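Local coordinates for protein lectin (Cicer arietinum, PDB 3V6N) that agglutinates red blood cells as a chickpea albumin and lectin, built as a four-bladed hemopexin-type beta-propeller that holds calcium and sodium ions, at residues S12-N15 against N16-Y19; Y216-S219 against L220-I223; S45-R48 against D49-S53; C163-T167 against I168-G172. All blocks are in the same frame, centred on the assembly; numbering follows the deposited sequence.

Contact 1 of 4, residues S12-N15 against N16-Y19; sequences SSRN and NEAY
Arg14 and Glu17 flank a type II beta turn, Arg14 to Glu17, in the loop joining strands 6-11 and 17-22 of one sheet of the hemopexin-type propeller. Their side chains run side by side and point the same way, yet the charged ends do not meet. Instead the carboxylate carbon CD of Glu17 lies against the aliphatic CB of Arg14 at 3.7 Å. The guanidinium and carboxylate planes are inclined by 60°, and a water spans the gap, accepting from Arg14 NH1 at the edge of the guanidinium and donating to Glu17 OE2. The bend in the arginine at chi2 (-72°) carries its end away from the turn, whereas the glutamate stays extended beyond CG. Glu17 OE1 has a second, direct partner in His91, so the carboxylate is held from several directions, which would probably stabilise its negative charge.

The backbone of the loop closes twice: Glu17 N donates to Arg14 O, rather long at 3.3 Å, and Ser12 N donates to Glu17 O at 2.9 Å. Ser12 turns its hydroxyl anti to its own amide nitrogen (chi1 -173°), where OG accepts from Arg14 N at 3.1 Å in an ST turn. Its CB meanwhile approaches CE2 of Tyr19 obliquely, at 3.8 Å; the tyrosine ring is also stacked with Phe10. The polar ends of Ser12, Glu17 and Tyr19 converge on a single water, which lies 2.7 Å from Ser12 OG, donates to Glu17 OE1, and is hydrogen-bonded to Tyr19 OH at 2.9 Å.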
# COMPACT_ATOMS: atom_id res chain seq x y z
N SER A 12 -16.14 -18.69 -4.11
CA SER A 12 -15.41 -19.67 -3.28
C SER A 12 -15.23 -21.03 -3.97
O SER A 12 -16.00 -21.39 -4.87
CB SER A 12 -16.15 -19.91 -1.98
OG SER A 12 -15.38 -20.73 -1.10
N SER A 13 -14.23 -21.78 -3.52
CA SER A 13 -14.10 -23.20 -3.92
C SER A 13 -15.19 -24.08 -3.28
O SER A 13 -15.44 -25.19 -3.76
CB SER A 13 -12.73 -23.76 -3.54
OG SER A 13 -12.58 -23.74 -2.12
N ARG A 14 -15.80 -23.62 -2.19
CA ARG A 14 -17.00 -24.29 -1.66
C ARG A 14 -18.23 -24.03 -2.57
O ARG A 14 -18.49 -22.88 -2.95
CB ARG A 14 -17.29 -23.83 -0.23
CG ARG A 14 -16.12 -24.02 0.74
CD ARG A 14 -15.98 -25.50 1.03
NE ARG A 14 -14.85 -25.81 1.91
CZ ARG A 14 -14.95 -25.99 3.22
NH1 ARG A 14 -16.13 -25.88 3.83
NH2 ARG A 14 -13.86 -26.29 3.91
N ASN A 15 -18.96 -25.10 -2.89
CA ASN A 15 -20.18 -25.04 -3.71
C ASN A 15 -21.15 -23.94 -3.27
O ASN A 15 -21.50 -23.85 -2.09
CB ASN A 15 -20.92 -26.40 -3.69
CG ASN A 15 -20.13 -27.54 -4.35
OD1 ASN A 15 -19.16 -27.30 -5.08
ND2 ASN A 15 -20.55 -28.79 -4.10
N ASN A 16 -21.54 -23.09 -4.22
CA ASN A 16 -22.58 -22.05 -3.99
C ASN A 16 -22.26 -20.99 -2.93
O ASN A 16 -23.16 -20.38 -2.38
CB ASN A 16 -23.97 -22.68 -3.75
CG ASN A 16 -24.40 -23.60 -4.88
OD1 ASN A 16 -23.98 -23.44 -6.02
ND2 ASN A 16 -25.21 -24.58 -4.57
N GLU A 17 -20.97 -20.75 -2.68
CA GLU A 17 -20.55 -19.70 -1.75
C GLU A 17 -19.75 -18.62 -2.47
O GLU A 17 -18.98 -18.93 -3.39
CB GLU A 17 -19.72 -20.29 -0.60
CG GLU A 17 -20.52 -21.29 0.25
CD GLU A 17 -19.79 -21.79 1.48
OE1 GLU A 17 -18.81 -21.15 1.94
OE2 GLU A 17 -20.21 -22.84 2.00
N ALA A 18 -19.95 -17.37 -2.07
CA ALA A 18 -19.16 -16.26 -2.62
C ALA A 18 -18.90 -15.21 -1.55
O ALA A 18 -19.73 -15.00 -0.67
CB ALA A 18 -19.85 -15.62 -3.84
N TYR A 19 -17.72 -14.59 -1.63
CA TYR A 19 -17.30 -13.49 -0.76
C TYR A 19 -17.60 -12.17 -1.46
O TYR A 19 -17.23 -11.97 -2.63
CB TYR A 19 -15.79 -13.60 -0.46
CG TYR A 19 -15.41 -14.85 0.31
CD1 TYR A 19 -15.34 -14.84 1.70
CD2 TYR A 19 -15.16 -16.06 -0.35
CE1 TYR A 19 -15.01 -16.00 2.43
CE2 TYR A 19 -14.82 -17.21 0.35
CZ TYR A 19 -14.77 -17.19 1.74
OH TYR A 19 -14.44 -18.33 2.43
O HOH W 1 -16.28 -20.38 1.39
O HOH W 2 -18.83 -24.92 3.33
O HOH W 3 -21.40 -24.70 0.43

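Contact 2 of 4, residues Y216-S219 against L220-I223; sequences YWPS and LRGI
Two backbone hydrogen bonds of equal length fold this short 3-10 turn: Leu220 N donates to Trp217 O at 3.0 Å, and Arg221 N donates to Pro218 O, also at 3.0 Å. Both are fairly straight, with N-H...O angles of 163° and 162°. The i-to-i+3 spacing brings side chains three residues apart onto a common side. Trp217 and Leu220 thus lie side by side, pointing the same way, and Leu220 CD1 reaches the six-membered part of the indole at CE3, 4.0 Å away. Arg221 instead doubles back across Pro218. With CG anti to its carbonyl carbon (chi1 -75°) and a bend at chi3, the chain brings NE to 3.4 Å from Pro218 CB, so that the proline meets the guanidinium at its edge, near its plane. The ring of Tyr216, for its part, places CD2 over one face of the indole, 3.3 Å above the plane and toward the rim.

Outside the turn, Trp217 NE1 is hydrogen-bonded to Tyr31 O and Ser219 OG to Asp38. The segment follows directly on helix 213-216, whose Leu214 touches Leu220 and Arg221, while Trp217, Ser219 and Ile223 pack on strands 25-30 and 39-41, joining the end of the chain to the sheet nearest the N terminus.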
# COMPACT_ATOMS: atom_id res chain seq x y z
N TYR A 216 -33.15 -10.55 -5.43
CA TYR A 216 -32.53 -11.85 -5.70
C TYR A 216 -31.91 -12.47 -4.43
O TYR A 216 -31.95 -13.69 -4.25
CB TYR A 216 -31.49 -11.70 -6.81
CG TYR A 216 -30.88 -12.99 -7.36
CD1 TYR A 216 -31.59 -13.80 -8.22
CD2 TYR A 216 -29.57 -13.34 -7.05
CE1 TYR A 216 -31.03 -14.96 -8.76
CE2 TYR A 216 -29.00 -14.51 -7.56
CZ TYR A 216 -29.74 -15.30 -8.42
OH TYR A 216 -29.20 -16.44 -8.95
N TRP A 217 -31.33 -11.62 -3.58
CA TRP A 217 -30.80 -12.03 -2.30
C TRP A 217 -31.41 -11.26 -1.13
O TRP A 217 -30.77 -10.33 -0.60
CB TRP A 217 -29.28 -11.90 -2.26
CG TRP A 217 -28.55 -12.80 -3.23
CD1 TRP A 217 -28.75 -14.17 -3.43
CD2 TRP A 217 -27.45 -12.44 -4.13
NE1 TRP A 217 -27.90 -14.65 -4.39
CE2 TRP A 217 -27.08 -13.67 -4.84
CE3 TRP A 217 -26.76 -11.26 -4.41
CZ2 TRP A 217 -26.07 -13.69 -5.80
CZ3 TRP A 217 -25.73 -11.30 -5.37
CH2 TRP A 217 -25.41 -12.48 -6.06
N PRO A 218 -32.64 -11.64 -0.70
CA PRO A 218 -33.25 -11.01 0.47
C PRO A 218 -32.41 -11.09 1.75
O PRO A 218 -32.57 -10.25 2.63
CB PRO A 218 -34.57 -11.78 0.64
CG PRO A 218 -34.92 -12.22 -0.75
CD PRO A 218 -33.59 -12.56 -1.38
N SER A 219 -31.55 -12.10 1.85
CA SER A 219 -30.68 -12.26 3.02
C SER A 219 -29.70 -11.08 3.21
O SER A 219 -29.11 -10.93 4.27
CB SER A 219 -29.90 -13.58 2.96
OG SER A 219 -28.94 -13.60 1.91
N LEU A 220 -29.54 -10.25 2.18
CA LEU A 220 -28.73 -9.04 2.27
C LEU A 220 -29.49 -7.78 2.72
O LEU A 220 -28.90 -6.69 2.77
CB LEU A 220 -28.04 -8.75 0.93
CG LEU A 220 -26.99 -9.72 0.37
CD1 LEU A 220 -26.52 -9.22 -0.99
CD2 LEU A 220 -25.82 -9.94 1.33
N ARG A 221 -30.78 -7.92 3.04
CA ARG A 221 -31.57 -6.78 3.52
C ARG A 221 -31.01 -6.21 4.82
O ARG A 221 -30.90 -6.93 5.82
CB ARG A 221 -33.05 -7.15 3.66
CG ARG A 221 -33.76 -7.25 2.32
CD ARG A 221 -35.16 -7.83 2.42
NE ARG A 221 -35.50 -8.56 1.20
CZ ARG A 221 -35.94 -8.02 0.06
NH1 ARG A 221 -36.11 -6.71 -0.05
NH2 ARG A 221 -36.21 -8.80 -0.98
N GLY A 222 -30.64 -4.93 4.80
CA GLY A 222 -30.06 -4.26 5.96
C GLY A 222 -28.54 -4.33 6.02
O GLY A 222 -27.92 -3.77 6.93
N ILE A 223 -27.94 -5.03 5.06
CA ILE A 223 -26.49 -5.08 4.94
C ILE A 223 -26.04 -4.13 3.83
O ILE A 223 -25.10 -3.35 4.01
CB ILE A 223 -25.99 -6.53 4.68
CG1 ILE A 223 -26.35 -7.43 5.88
CG2 ILE A 223 -24.50 -6.56 4.41
CD1 ILE A 223 -25.96 -8.88 5.73

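Contact 3 of 4, residues S45-R48 against D49-S53; sequences SFVR and DGYKS
Phe46 and Asp49 lie side by side on the first turn of a short helix, their side chains directed the same way. Asp49 OD2 comes to the edge of the phenyl ring, near its plane, 3.4 Å from Phe46 CD2, with the carboxylate turned 88° from the ring, almost perpendicular. A water ties the same oxygen to the strand end: it donates to Asp49 OD2 and accepts from Phe46 N at 2.9 Å. Arg48 lies over one face of the ring. Its CG stands between the backbone N and the carbonyl carbon (chi1 82°), and a bend at chi3 folds the guanidinium back so that NH1 lies 3.6 Å above the plane of the Phe46 ring, displaced toward its rim.

The backbone behind these side chains is firmly pinned. Phe46, at the N-cap position, offers its carbonyl oxygen to three donors: Asp49 N, Gly50 N at 3.0 Å, and the hydroxyl of Ser45. The helix then ends with Tyr51 N on Val47 O at 2.9 Å, an oxygen that also lies at the edge of the tyrosine ring, in its plane. Past that end, Lys52 NZ donates to Asp49 O at 3.0 Å, meeting it in the carbonyl plane, on a lone pair.

Farther out, Arg48 NE is hydrogen-bonded to Gly60 O, and Lys25 makes a cation-pi contact with Phe46. Helix 47-50 follows strand 43-46, which pairs with strand 25-30, while Val47 and Tyr51 pack on Phe21 and Tyr19 of strand 17-22, respectively.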
# COMPACT_ATOMS: atom_id res chain seq x y z
N SER A 45 -18.39 -8.45 8.45
CA SER A 45 -17.21 -8.41 9.28
C SER A 45 -16.18 -7.46 8.67
O SER A 45 -16.07 -7.37 7.45
CB SER A 45 -16.64 -9.82 9.39
OG SER A 45 -15.33 -9.82 9.95
N PHE A 46 -15.40 -6.78 9.49
CA PHE A 46 -14.25 -6.05 8.94
C PHE A 46 -13.28 -7.03 8.29
O PHE A 46 -13.05 -8.11 8.82
CB PHE A 46 -13.52 -5.26 10.02
CG PHE A 46 -14.26 -4.05 10.48
CD1 PHE A 46 -14.35 -2.93 9.65
CD2 PHE A 46 -14.88 -4.02 11.72
CE1 PHE A 46 -15.03 -1.79 10.06
CE2 PHE A 46 -15.57 -2.89 12.14
CZ PHE A 46 -15.65 -1.77 11.31
N VAL A 47 -12.72 -6.65 7.14
CA VAL A 47 -11.68 -7.47 6.50
C VAL A 47 -10.56 -7.80 7.50
O VAL A 47 -10.13 -8.94 7.61
CB VAL A 47 -11.08 -6.81 5.23
CG1 VAL A 47 -9.86 -7.59 4.76
CG2 VAL A 47 -12.13 -6.71 4.11
N ARG A 48 -10.10 -6.78 8.23
CA ARG A 48 -9.01 -6.91 9.20
C ARG A 48 -9.30 -7.89 10.34
O ARG A 48 -8.37 -8.45 10.93
CB ARG A 48 -8.63 -5.54 9.78
CG ARG A 48 -9.52 -5.03 10.91
CD ARG A 48 -9.13 -3.62 11.36
NE ARG A 48 -9.45 -2.67 10.29
CZ ARG A 48 -10.49 -1.84 10.28
NH1 ARG A 48 -11.32 -1.79 11.31
NH2 ARG A 48 -10.68 -1.04 9.22
N ASP A 49 -10.58 -8.11 10.66
CA ASP A 49 -10.93 -9.04 11.74
C ASP A 49 -11.14 -10.44 11.20
O ASP A 49 -10.78 -11.41 11.87
CB ASP A 49 -12.18 -8.58 12.48
CG ASP A 49 -11.99 -7.25 13.17
OD1 ASP A 49 -10.88 -6.99 13.66
OD2 ASP A 49 -12.94 -6.44 13.21
N GLY A 50 -11.71 -10.55 10.00
CA GLY A 50 -12.02 -11.84 9.42
C GLY A 50 -10.80 -12.52 8.82
O GLY A 50 -10.67 -13.74 8.90
N TYR A 51 -9.92 -11.73 8.22
CA TYR A 51 -8.67 -12.22 7.63
C TYR A 51 -7.47 -11.70 8.41
O TYR A 51 -6.97 -10.60 8.12
CB TYR A 51 -8.56 -11.76 6.18
CG TYR A 51 -9.53 -12.41 5.25
CD1 TYR A 51 -9.18 -13.58 4.58
CD2 TYR A 51 -10.80 -11.87 5.04
CE1 TYR A 51 -10.07 -14.19 3.72
CE2 TYR A 51 -11.70 -12.47 4.18
CZ TYR A 51 -11.32 -13.63 3.52
OH TYR A 51 -12.20 -14.24 2.65
N LYS A 52 -7.02 -12.47 9.38
CA LYS A 52 -5.86 -12.10 10.21
C LYS A 52 -4.62 -11.73 9.38
O LYS A 52 -3.94 -10.74 9.68
CB LYS A 52 -5.51 -13.23 11.19
CG LYS A 52 -5.93 -12.98 12.63
CD LYS A 52 -7.38 -12.52 12.76
CE LYS A 52 -7.81 -12.45 14.23
NZ LYS A 52 -9.21 -11.93 14.39
N SER A 53 -4.33 -12.51 8.34
CA SER A 53 -3.19 -12.20 7.49
C SER A 53 -3.28 -10.80 6.84
O SER A 53 -2.25 -10.24 6.42
CB SER A 53 -2.98 -13.28 6.42
OG SER A 53 -4.05 -13.27 5.47
O HOH W 4 -15.24 -7.43 12.31

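Contact 4 of 4, residues C163-T167 against I168-G172; sequences CLRGT and IFEAG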
# COMPACT_ATOMS: atom_id res chain seq x y z
N CYS A 163 -24.73 -7.84 -25.60
CA CYS A 163 -25.90 -7.87 -24.72
C CYS A 163 -25.99 -6.72 -23.69
O CYS A 163 -27.05 -6.46 -23.13
CB CYS A 163 -25.99 -9.24 -23.99
SG CYS A 163 -24.61 -9.75 -22.89
N LEU A 164 -24.88 -6.03 -23.44
CA LEU A 164 -24.87 -4.96 -22.43
C LEU A 164 -25.08 -3.56 -23.00
O LEU A 164 -25.18 -2.58 -22.24
CB LEU A 164 -23.58 -5.02 -21.59
CG LEU A 164 -23.37 -6.34 -20.82
CD1 LEU A 164 -22.01 -6.35 -20.15
CD2 LEU A 164 -24.48 -6.55 -19.80
N ARG A 165 -25.13 -3.45 -24.32
CA ARG A 165 -25.38 -2.15 -24.96
C ARG A 165 -26.75 -1.64 -24.49
O ARG A 165 -27.71 -2.41 -24.43
CB ARG A 165 -25.34 -2.28 -26.49
CG ARG A 165 -25.23 -0.97 -27.27
CD ARG A 165 -25.17 -1.22 -28.77
NE ARG A 165 -24.05 -2.10 -29.15
CZ ARG A 165 -24.14 -3.42 -29.37
NH1 ARG A 165 -25.32 -4.05 -29.26
NH2 ARG A 165 -23.06 -4.10 -29.70
N GLY A 166 -26.81 -0.38 -24.09
CA GLY A 166 -28.07 0.23 -23.66
C GLY A 166 -28.48 -0.06 -22.23
O GLY A 166 -29.54 0.36 -21.79
N THR A 167 -27.64 -0.79 -21.49
CA THR A 167 -27.87 -1.05 -20.06
C THR A 167 -26.91 -0.18 -19.25
O THR A 167 -25.98 0.39 -19.82
CB THR A 167 -27.67 -2.54 -19.68
OG1 THR A 167 -26.27 -2.84 -19.62
CG2 THR A 167 -28.36 -3.48 -20.69
N ILE A 168 -27.11 -0.09 -17.94
CA ILE A 168 -26.19 0.65 -17.04
C ILE A 168 -24.75 0.09 -17.03
O ILE A 168 -23.81 0.79 -16.64
CB ILE A 168 -26.72 0.73 -15.58
CG1 ILE A 168 -26.85 -0.67 -14.96
CG2 ILE A 168 -28.03 1.50 -15.51
CD1 ILE A 168 -27.15 -0.66 -13.47
N PHE A 169 -24.58 -1.16 -17.46
CA PHE A 169 -23.27 -1.80 -17.46
C PHE A 169 -22.38 -1.43 -18.65
O PHE A 169 -21.20 -1.79 -18.69
CB PHE A 169 -23.43 -3.32 -17.38
CG PHE A 169 -24.13 -3.79 -16.14
CD1 PHE A 169 -23.47 -3.75 -14.90
CD2 PHE A 169 -25.45 -4.24 -16.19
CE1 PHE A 169 -24.12 -4.18 -13.75
CE2 PHE A 169 -26.09 -4.67 -15.03
CZ PHE A 169 -25.43 -4.64 -13.81
N GLU A 170 -22.95 -0.71 -19.61
CA GLU A 170 -22.25 -0.35 -20.84
C GLU A 170 -20.97 0.45 -20.57
O GLU A 170 -19.96 0.26 -21.24
CB GLU A 170 -23.20 0.43 -21.75
CG GLU A 170 -22.83 0.41 -23.22
CD GLU A 170 -23.58 1.46 -24.01
OE1 GLU A 170 -24.80 1.64 -23.80
OE2 GLU A 170 -22.93 2.12 -24.86
N ALA A 171 -21.02 1.34 -19.59
CA ALA A 171 -19.86 2.19 -19.29
C ALA A 171 -19.08 1.73 -18.06
O ALA A 171 -18.16 2.41 -17.62
CB ALA A 171 -20.28 3.64 -19.15
N GLY A 172 -19.43 0.57 -17.50
CA GLY A 172 -18.69 0.08 -16.33
C GLY A 172 -19.42 -0.85 -15.38
O GLY A 172 -20.66 -0.91 -15.35
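With chi1 at 76°, Thr167 holds OG1 between its backbone N and carbonyl carbon, within reach of Leu164 O; Glu170, with CG anti to its backbone nitrogen (chi1 -158°) and its chain extended, reaches back to the same turn. The turn is a type II beta turn from Leu164 to Thr167. Glu170 OE1 accepts from Gly166 N at 2.9 Å, the amide approaching from above the carboxylate plane. Thr167 OG1 works in two directions: it donates to Leu164 O at 2.8 Å, on the same face of that carbonyl as Thr167 N, and accepts from Phe169 N at 3.2 Å. One hydroxyl thereby links the turn to the helical bend that follows, where Glu170 N donates to Thr167 O, again at 3.2 Å. The same hydroxyl oxygen lies at the edge of the Phe169 ring, and Leu164 crosses Phe169 obliquely, its CD2 4.2 Å from Phe169 CB.

Ile168 O and Gly172 O are both hydrogen-bonded to Lys189 NZ. In the hemopexin-type propeller the bend connects helix 157-160 to strand 175-178, leading to the calcium ligand Asp174: Leu164 rests on Ile157 of that helix, and both Leu164 and Phe169 pack on Leu187 of strand 184-189.

In the fold
From the N terminus, contact 1 closes the hairpin loop between strands 6-11 and 17-22, and contact 3 then turns the end of strand 43-46, in the same sheet, into helix 47-50. These two touch, Tyr19 CE1 lying 3.3 Å from Tyr51 OH. Contact 4 comes much later, in the connection leading to strand 175-178 of the last sheet, on the opposite side of the chain's centre from contacts 1 and 3. Contact 2 follows helix 213-216 and returns to the first sheet, joining the C-terminal part of the chain to it; its centre is about 17 Å from that of contact 1. All four follow in series; none nests or crosses.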